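Local coordinates for protein probable FAD-dependent oxidoreductase PA4991 (Pseudomonas aeruginosa PAO1, PDB 5EZ7) that probably acts as an FAD-dependent oxidoreductase of the DAO family, with one FAD bound per subunit and a physiological substrate not yet known, at residues V157-L160 against I161-L164; A282-E285 against A286-I289; A350-F353 against A354-C358; C358-L361 against E362-G365. One frame throughout, in Å; residues are numbered along the deposited sequence.

In the fold
Three of the four interactions lie along helices of the FAD-binding part of the fold, and interaction 2 opens another helix, 285-299, with the side chain of Gln288 about 11 Å from FAD. Interactions 3 and 4 are successive turns of helix 350-364 and share Cys358, with centres 11 Å apart; interaction 3 begins just after the FAD-binding residues Leu347 and Ala348, with the side chain of Ala350 about 7 Å from FAD, whereas interaction 4 ends the helix away from the annotated sites. Interaction 1, on helix 157-168, comes equally near through Val157. Its centre is 18 Å from that of interaction 3, and both touch helix 17-28. The centres of interactions 2 and 4 are 47 Å apart.

Interaction 1: residues V157-L160 against I161-L164; sequences VPDL and IRRL
Asp159 and Arg162 form an i to i+3 salt bridge on one flank of the first turns of helix 157-168, in the FAD-binding part of this DAO-family fold. The grip is side-on: Arg162 NE meets Asp159 OD1 at 2.7 Å and Arg162 NH2 meets Asp159 OD2 at 3.1 Å, the latter bond being the straighter. The two side chains run the same way, yet both oxygens are met from above the carboxylate plane, which is turned 36° from the guanidinium. The bend of the Arg162 chain at chi3 (60°) brings its NE and NH2 edge round to the aspartate. CB of Arg163 lies over one face of that guanidinium.

The buried flank is apolar. Leu160 CD1 and Leu164 CD1 are 4.1 Å apart, and both leucines also pack on Ile17 of helix 17-28. Val157 reaches Ile161 through its CG1 branch; beyond them lie Ser49 next to Val157 and Val47 next to Ile161. Main-chain i to i+4 bonds hold the turn, such as Leu164 N to Leu160 O at 3.0 Å.

A second shell fixes the charged groups: Arg163 NE donates to Asp90 O, Arg162 NH1 pairs with Glu166, and Asp159 OD2, besides its bond to Arg162, accepts from the backbone N of Arg95.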
loop_
_atom_site.group_PDB
_atom_site.type_symbol
_atom_site.label_atom_id
_atom_site.label_comp_id
_atom_site.label_asym_id
_atom_site.label_seq_id
_atom_site.Cartn_x
_atom_site.Cartn_y
_atom_site.Cartn_z
ATOM N N VAL A 157 4.777 0.650 -7.564
ATOM C CA VAL A 157 4.050 1.453 -6.575
ATOM C C VAL A 157 4.427 2.936 -6.598
ATOM O O VAL A 157 3.550 3.782 -6.611
ATOM C CB VAL A 157 4.114 0.880 -5.140
ATOM C CG1 VAL A 157 3.361 1.775 -4.174
ATOM C CG2 VAL A 157 3.481 -0.513 -5.103
ATOM N N PRO A 158 5.719 3.257 -6.624
ATOM C CA PRO A 158 6.021 4.683 -6.771
ATOM C C PRO A 158 5.297 5.377 -7.964
ATOM O O PRO A 158 4.826 6.509 -7.828
ATOM C CB PRO A 158 7.523 4.715 -6.992
ATOM C CG PRO A 158 8.043 3.358 -6.610
ATOM C CD PRO A 158 6.909 2.429 -6.338
ATOM N N ASP A 159 5.234 4.710 -9.106
ATOM C CA ASP A 159 4.515 5.233 -10.250
ATOM C C ASP A 159 2.969 5.260 -10.054
ATOM O O ASP A 159 2.285 6.117 -10.602
ATOM C CB ASP A 159 4.877 4.424 -11.467
ATOM C CG ASP A 159 4.477 5.096 -12.730
ATOM O OD1 ASP A 159 4.935 6.254 -12.939
ATOM O OD2 ASP A 159 3.668 4.483 -13.486
ATOM N N LEU A 160 2.445 4.323 -9.258
ATOM C CA LEU A 160 1.026 4.322 -8.873
ATOM C C LEU A 160 0.655 5.541 -8.039
ATOM O O LEU A 160 -0.388 6.211 -8.255
ATOM C CB LEU A 160 0.697 3.061 -8.102
ATOM C CG LEU A 160 -0.682 3.005 -7.442
ATOM C CD1 LEU A 160 -1.842 3.134 -8.445
ATOM C CD2 LEU A 160 -0.753 1.714 -6.663
ATOM N N ILE A 161 1.535 5.805 -7.081
ATOM C CA ILE A 161 1.411 6.932 -6.162
ATOM C C ILE A 161 1.516 8.251 -6.827
ATOM O O ILE A 161 0.765 9.145 -6.461
ATOM C CB ILE A 161 2.474 6.805 -5.050
ATOM C CG1 ILE A 161 1.934 5.815 -4.047
ATOM C CG2 ILE A 161 2.762 8.109 -4.330
ATOM C CD1 ILE A 161 3.030 4.985 -3.533
ATOM N N ARG A 162 2.451 8.354 -7.775
ATOM C CA ARG A 162 2.602 9.550 -8.629
ATOM C C ARG A 162 1.267 9.884 -9.342
ATOM O O ARG A 162 0.804 10.994 -9.298
ATOM C CB ARG A 162 3.762 9.386 -9.651
ATOM C CG ARG A 162 3.639 10.335 -10.866
ATOM C CD ARG A 162 4.234 9.837 -12.170
ATOM N NE ARG A 162 3.647 8.592 -12.671
ATOM C CZ ARG A 162 2.563 8.474 -13.449
ATOM N NH1 ARG A 162 1.853 9.554 -13.856
ATOM N NH2 ARG A 162 2.178 7.238 -13.811
ATOM N N ARG A 163 0.656 8.892 -9.972
ATOM C CA ARG A 163 -0.643 9.062 -10.649
ATOM C C ARG A 163 -1.802 9.429 -9.721
ATOM O O ARG A 163 -2.602 10.308 -10.025
ATOM C CB ARG A 163 -1.006 7.783 -11.407
ATOM C CG ARG A 163 -2.249 7.880 -12.296
ATOM C CD ARG A 163 -2.269 9.125 -13.187
ATOM N NE ARG A 163 -3.505 9.182 -13.954
ATOM C CZ ARG A 163 -3.949 10.242 -14.648
ATOM N NH1 ARG A 163 -3.265 11.390 -14.678
ATOM N NH2 ARG A 163 -5.098 10.152 -15.320
ATOM N N LEU A 164 -1.886 8.772 -8.574
ATOM C CA LEU A 164 -2.910 9.132 -7.607
ATOM C C LEU A 164 -2.695 10.531 -7.071
ATOM O O LEU A 164 -3.666 11.203 -6.742
ATOM C CB LEU A 164 -2.987 8.152 -6.459
ATOM C CG LEU A 164 -3.392 6.728 -6.811
ATOM C CD1 LEU A 164 -3.132 5.804 -5.647
ATOM C CD2 LEU A 164 -4.855 6.608 -7.157
#

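Interaction 2: residues A282-E285 against A286-I289; sequences ARDE and AAQI
Arg283 lays the start of its side chain against Ala287, CB to CB at 3.9 Å, and then carries its guanidinium on to Gln288. There NE and NH2 both donate to one atom, Gln288 OE1, at 2.9 Å from Arg283 NE and 3.0 Å from Arg283 NH2. The oxygen lies in the guanidinium plane, and the amide plane is only 25° from it, so the two flat groups are nearly coplanar although their chains cross at about a right angle. The NH2 bond uses a lone pair of OE1 in the carbonyl plane, while NE is tilted from that plane. The bend at chi2 of Gln288 (68°) turns OE1 toward the Arg283 guanidinium. At the other end of this buried amide, NE2 donates to the carbonyl oxygens of Ile275 and His230, which fixes which way round the amide sits.

Asp284 lies at the N-cap. With its CG between the backbone N and the carbonyl carbon (chi1 55°), OD1 reaches over the first turn and accepts from Ala287 N, a straight but long and weak bond of 3.3 Å. A water links the same OD1 to Ala286 N: the water oxygen donates to Asp284 OD1 at 2.8 Å and accepts from Ala286 N at 3.0 Å. Farther round, Glu285 CG lies alongside Ile289 CD1, 3.8 Å away, and both side chains touch Thr312 of strand 309-320.

Beside the Arg283–Gln288 side-chain bond, the Asp284 contacts are those of an aspartate N-cap, where a side-chain oxygen and a bridging water serve first-turn amides as helix 285-299 leaves the loop after helix 278-282.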
loop_
_atom_site.group_PDB
_atom_site.type_symbol
_atom_site.label_atom_id
_atom_site.label_comp_id
_atom_site.label_asym_id
_atom_site.label_seq_id
_atom_site.Cartn_x
_atom_site.Cartn_y
_atom_site.Cartn_z
ATOM N N ALA A 282 13.247 -11.801 14.399
ATOM C CA ALA A 282 14.145 -12.018 15.542
ATOM C C ALA A 282 15.648 -12.029 15.155
ATOM O O ALA A 282 16.496 -11.741 15.987
ATOM C CB ALA A 282 13.771 -13.304 16.271
ATOM N N ARG A 283 15.971 -12.376 13.917
ATOM C CA ARG A 283 17.349 -12.348 13.439
ATOM C C ARG A 283 17.802 -10.904 13.174
ATOM O O ARG A 283 17.053 -10.068 12.636
ATOM C CB ARG A 283 17.499 -13.157 12.135
ATOM C CG ARG A 283 17.330 -14.672 12.269
ATOM C CD ARG A 283 17.659 -15.406 10.960
ATOM N NE ARG A 283 16.579 -15.260 9.976
ATOM C CZ ARG A 283 15.569 -16.117 9.772
ATOM N NH1 ARG A 283 15.451 -17.263 10.461
ATOM N NH2 ARG A 283 14.665 -15.839 8.833
ATOM N N ASP A 284 19.050 -10.629 13.514
ATOM C CA ASP A 284 19.679 -9.359 13.169
ATOM C C ASP A 284 19.995 -9.309 11.665
ATOM O O ASP A 284 19.789 -10.279 10.929
ATOM C CB ASP A 284 20.934 -9.103 14.040
ATOM C CG ASP A 284 21.961 -10.255 13.962
ATOM O OD1 ASP A 284 22.780 -10.284 12.998
ATOM O OD2 ASP A 284 21.910 -11.154 14.860
ATOM N N GLU A 285 20.491 -8.164 11.216
ATOM C CA GLU A 285 20.680 -7.917 9.797
ATOM C C GLU A 285 21.578 -8.973 9.053
ATOM O O GLU A 285 21.210 -9.469 7.969
ATOM C CB GLU A 285 21.193 -6.487 9.581
ATOM C CG GLU A 285 21.208 -6.115 8.103
ATOM C CD GLU A 285 21.769 -4.737 7.784
ATOM O OE1 GLU A 285 22.669 -4.297 8.543
ATOM O OE2 GLU A 285 21.318 -4.127 6.756
ATOM N N ALA A 286 22.728 -9.287 9.655
ATOM C CA ALA A 286 23.666 -10.249 9.117
ATOM C C ALA A 286 23.131 -11.674 9.104
ATOM O O ALA A 286 23.277 -12.366 8.118
ATOM C CB ALA A 286 24.988 -10.185 9.878
ATOM N N ALA A 287 22.551 -12.113 10.211
ATOM C CA ALA A 287 21.841 -13.395 10.257
ATOM C C ALA A 287 20.700 -13.456 9.220
ATOM O O ALA A 287 20.525 -14.469 8.547
ATOM C CB ALA A 287 21.308 -13.651 11.665
ATOM N N GLN A 288 19.954 -12.359 9.067
ATOM C CA GLN A 288 18.859 -12.325 8.077
ATOM C C GLN A 288 19.353 -12.356 6.634
ATOM O O GLN A 288 18.789 -13.073 5.802
ATOM C CB GLN A 288 17.925 -11.131 8.316
ATOM C CG GLN A 288 16.746 -11.045 7.355
ATOM C CD GLN A 288 15.712 -12.148 7.533
ATOM O OE1 GLN A 288 16.003 -13.250 8.012
ATOM N NE2 GLN A 288 14.492 -11.848 7.143
ATOM N N ILE A 289 20.410 -11.593 6.357
ATOM C CA ILE A 289 21.114 -11.670 5.078
ATOM C C ILE A 289 21.650 -13.061 4.840
ATOM O O ILE A 289 21.421 -13.618 3.795
ATOM C CB ILE A 289 22.230 -10.615 4.982
ATOM C CG1 ILE A 289 21.570 -9.245 4.697
ATOM C CG2 ILE A 289 23.280 -10.952 3.908
ATOM C CD1 ILE A 289 22.451 -8.059 5.095
HETATM O O HOH W 1 23.956 -7.897 12.009
#

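Interaction 3: residues A350-F353 against A354-C358; sequences APDF and ADRVC
Ala350 O accepts from Ala354 N at 3.1 Å in the opening turn of helix 350-364, which packs against helix 17-28, the helix of the Rossmann-type FAD-binding fold that carries Ala18 of the cofactor site. Pro351 O accepts from Asp355 N, while the proline ring packs among Met75, Arg78 and Trp79 of helix 75-82.

Asp352 reaches along the helix to Arg356: OD2 lies 2.9 Å from Arg356 NE, a salt bridge whose hydrogen bond is weak (123°), with carboxylate and guanidinium planes 62° apart. The same OD2 also accepts from Ala331 N, so a loop amide helps to position the carboxylate. Asp352 OD1 comes 4.4 Å from Asp355 OD2, a like-charge approach probably offset by Arg25 and Arg78, which bridge to the two oxygens of Asp355.

Phe353 turns to the buried side, where its ring touches Ser205, Ala331 and Leu333. With its CG anti to the backbone N (chi1 177°), the ring stands out from the helix and leans toward the next turn. There Val357 CG2 sits over one ring face near the rim, 4.3 Å from Phe353 CZ.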
loop_
_atom_site.group_PDB
_atom_site.type_symbol
_atom_site.label_atom_id
_atom_site.label_comp_id
_atom_site.label_asym_id
_atom_site.label_seq_id
_atom_site.Cartn_x
_atom_site.Cartn_y
_atom_site.Cartn_z
ATOM N N ALA A 350 -7.244 -1.412 -1.111
ATOM C CA ALA A 350 -7.505 0.016 -1.029
ATOM C C ALA A 350 -8.816 0.393 -1.705
ATOM O O ALA A 350 -9.531 1.213 -1.172
ATOM C CB ALA A 350 -6.375 0.825 -1.606
ATOM N N PRO A 351 -9.163 -0.228 -2.851
ATOM C CA PRO A 351 -10.473 0.090 -3.423
ATOM C C PRO A 351 -11.699 -0.364 -2.571
ATOM O O PRO A 351 -12.798 0.171 -2.736
ATOM C CB PRO A 351 -10.452 -0.632 -4.788
ATOM C CG PRO A 351 -9.050 -1.077 -5.013
ATOM C CD PRO A 351 -8.444 -1.222 -3.662
ATOM N N ASP A 352 -11.517 -1.364 -1.717
ATOM C CA ASP A 352 -12.554 -1.824 -0.802
ATOM C C ASP A 352 -12.676 -0.824 0.353
ATOM O O ASP A 352 -13.774 -0.567 0.852
ATOM C CB ASP A 352 -12.254 -3.258 -0.299
ATOM C CG ASP A 352 -13.372 -3.818 0.570
ATOM O OD1 ASP A 352 -14.486 -4.043 0.026
ATOM O OD2 ASP A 352 -13.166 -4.013 1.802
ATOM N N PHE A 353 -11.556 -0.242 0.755
ATOM C CA PHE A 353 -11.554 0.803 1.796
ATOM C C PHE A 353 -12.340 2.014 1.325
ATOM O O PHE A 353 -13.247 2.449 2.029
ATOM C CB PHE A 353 -10.133 1.180 2.219
ATOM C CG PHE A 353 -10.060 2.295 3.229
ATOM C CD1 PHE A 353 -10.305 2.054 4.581
ATOM C CD2 PHE A 353 -9.725 3.581 2.844
ATOM C CE1 PHE A 353 -10.232 3.067 5.518
ATOM C CE2 PHE A 353 -9.643 4.607 3.783
ATOM C CZ PHE A 353 -9.910 4.350 5.113
ATOM N N ALA A 354 -12.026 2.508 0.125
ATOM C CA ALA A 354 -12.838 3.507 -0.552
ATOM C C ALA A 354 -14.339 3.156 -0.619
ATOM O O ALA A 354 -15.153 3.964 -0.238
ATOM C CB ALA A 354 -12.277 3.834 -1.933
ATOM N N ASP A 355 -14.694 1.967 -1.089
ATOM C CA ASP A 355 -16.131 1.525 -1.130
ATOM C C ASP A 355 -16.803 1.621 0.228
ATOM O O ASP A 355 -17.958 2.017 0.293
ATOM C CB ASP A 355 -16.297 0.067 -1.574
ATOM C CG ASP A 355 -15.862 -0.187 -3.015
ATOM O OD1 ASP A 355 -15.913 0.739 -3.852
ATOM O OD2 ASP A 355 -15.456 -1.344 -3.319
ATOM N N ARG A 356 -16.083 1.258 1.296
ATOM C CA ARG A 356 -16.662 1.240 2.630
ATOM C C ARG A 356 -16.915 2.649 3.104
ATOM O O ARG A 356 -17.964 2.907 3.700
ATOM C CB ARG A 356 -15.847 0.417 3.618
ATOM C CG ARG A 356 -16.202 -1.062 3.555
ATOM C CD ARG A 356 -15.003 -1.966 3.775
ATOM N NE ARG A 356 -15.362 -3.391 3.646
ATOM C CZ ARG A 356 -15.870 -4.151 4.629
ATOM N NH1 ARG A 356 -16.077 -3.643 5.847
ATOM N NH2 ARG A 356 -16.180 -5.437 4.406
ATOM N N VAL A 357 -15.999 3.567 2.788
ATOM C CA VAL A 357 -16.207 4.964 3.097
ATOM C C VAL A 357 -17.377 5.536 2.273
ATOM O O VAL A 357 -18.242 6.237 2.837
ATOM C CB VAL A 357 -14.930 5.798 2.905
ATOM C CG1 VAL A 357 -15.220 7.286 2.980
ATOM C CG2 VAL A 357 -13.870 5.423 3.945
ATOM N N CYS A 358 -17.400 5.250 0.966
ATOM C CA CYS A 358 -18.437 5.813 0.078
ATOM C C CYS A 358 -19.841 5.303 0.450
ATOM O O CYS A 358 -20.793 6.076 0.407
ATOM C CB CYS A 358 -18.140 5.558 -1.409
ATOM S SG CYS A 358 -16.726 6.521 -2.006
#

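Interaction 4: residues C358-L361 against E362-G365; sequences CARL and EEDG
Arg360 makes two salt bridges to the next turn, one to each of two neighbouring acids. Its NH2 lies 2.9 Å from Glu363 OE1, and its NH1 lies 3.2 Å from Asp364 OD1; both hydrogen bonds are weak. Glu363 runs alongside the arginine with its carboxylate turned 57° from the guanidinium, whereas the Asp364 carboxylate stands nearly perpendicular to it, at 84°. Bends at chi2 (-92°) and chi3 curl the arginine toward the following turn, where NH1 and NH2 reach both acids.

The backbone bonds are the regular i to i+4 kind, with Glu362 N to Cys358 O and Glu363 N to Ala359 O both at 2.8 Å. They end in a Schellman motif at Gly365, whose positive phi turns the chain out of helix 350-364.

Apolar packing lies on another flank, where Leu361 and Cys358 both touch Leu26 of helix 17-28.

Outside partners extend the charged network: Glu335 bridges to Arg360 NH1, and Arg201 to Asp364 OD2. Alternating acids and bases thus probably balance one another's charge at this exposed helix end, with the weak bonds within it suggesting mainly electrostatic attraction.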
loop_
_atom_site.group_PDB
_atom_site.type_symbol
_atom_site.label_atom_id
_atom_site.label_comp_id
_atom_site.label_asym_id
_atom_site.label_seq_id
_atom_site.Cartn_x
_atom_site.Cartn_y
_atom_site.Cartn_z
ATOM N N CYS A 358 -17.400 5.250 0.966
ATOM C CA CYS A 358 -18.437 5.813 0.078
ATOM C C CYS A 358 -19.841 5.303 0.450
ATOM O O CYS A 358 -20.793 6.076 0.407
ATOM C CB CYS A 358 -18.140 5.558 -1.409
ATOM S SG CYS A 358 -16.726 6.521 -2.006
ATOM N N ALA A 359 -19.956 4.044 0.877
ATOM C CA ALA A 359 -21.243 3.521 1.346
ATOM C C ALA A 359 -21.720 4.160 2.658
ATOM O O ALA A 359 -22.908 4.242 2.885
ATOM C CB ALA A 359 -21.210 2.003 1.482
ATOM N N ARG A 360 -20.810 4.579 3.529
ATOM C CA ARG A 360 -21.205 5.349 4.713
ATOM C C ARG A 360 -21.729 6.697 4.336
ATOM O O ARG A 360 -22.682 7.151 4.917
ATOM C CB ARG A 360 -20.041 5.553 5.665
ATOM C CG ARG A 360 -19.657 4.262 6.344
ATOM C CD ARG A 360 -20.354 4.042 7.676
ATOM N NE ARG A 360 -21.744 3.595 7.560
ATOM C CZ ARG A 360 -22.840 4.230 8.016
ATOM N NH1 ARG A 360 -22.788 5.413 8.655
ATOM N NH2 ARG A 360 -24.030 3.662 7.826
ATOM N N LEU A 361 -21.064 7.339 3.382
ATOM C CA LEU A 361 -21.447 8.659 2.915
ATOM C C LEU A 361 -22.793 8.571 2.226
ATOM O O LEU A 361 -23.671 9.370 2.488
ATOM C CB LEU A 361 -20.431 9.222 1.936
ATOM C CG LEU A 361 -19.005 9.414 2.443
ATOM C CD1 LEU A 361 -18.109 9.915 1.313
ATOM C CD2 LEU A 361 -18.983 10.386 3.610
ATOM N N GLU A 362 -22.898 7.612 1.328
ATOM C CA GLU A 362 -24.121 7.224 0.678
ATOM C C GLU A 362 -25.273 6.928 1.681
ATOM O O GLU A 362 -26.360 7.502 1.548
ATOM C CB GLU A 362 -23.809 6.012 -0.230
ATOM C CG GLU A 362 -24.982 5.247 -0.804
ATOM C CD GLU A 362 -26.082 6.159 -1.338
ATOM O OE1 GLU A 362 -25.747 7.161 -2.035
ATOM O OE2 GLU A 362 -27.281 5.881 -1.040
ATOM N N GLU A 363 -25.055 6.062 2.673
ATOM C CA GLU A 363 -26.102 5.770 3.641
ATOM C C GLU A 363 -26.481 7.007 4.500
ATOM O O GLU A 363 -27.653 7.212 4.823
ATOM C CB GLU A 363 -25.753 4.576 4.530
ATOM C CG GLU A 363 -26.926 4.252 5.476
ATOM C CD GLU A 363 -26.875 2.900 6.173
ATOM O OE1 GLU A 363 -25.836 2.189 6.076
ATOM O OE2 GLU A 363 -27.900 2.563 6.817
ATOM N N ASP A 364 -25.488 7.821 4.849
ATOM C CA ASP A 364 -25.713 8.978 5.705
ATOM C C ASP A 364 -26.252 10.192 4.971
ATOM O O ASP A 364 -26.677 11.158 5.614
ATOM C CB ASP A 364 -24.436 9.354 6.472
ATOM C CG ASP A 364 -24.228 8.497 7.736
ATOM O OD1 ASP A 364 -25.040 7.554 7.982
ATOM O OD2 ASP A 364 -23.250 8.797 8.474
ATOM N N GLY A 365 -26.263 10.129 3.638
ATOM C CA GLY A 365 -26.826 11.174 2.816
ATOM C C GLY A 365 -25.905 12.363 2.629
ATOM O O GLY A 365 -26.376 13.429 2.362
#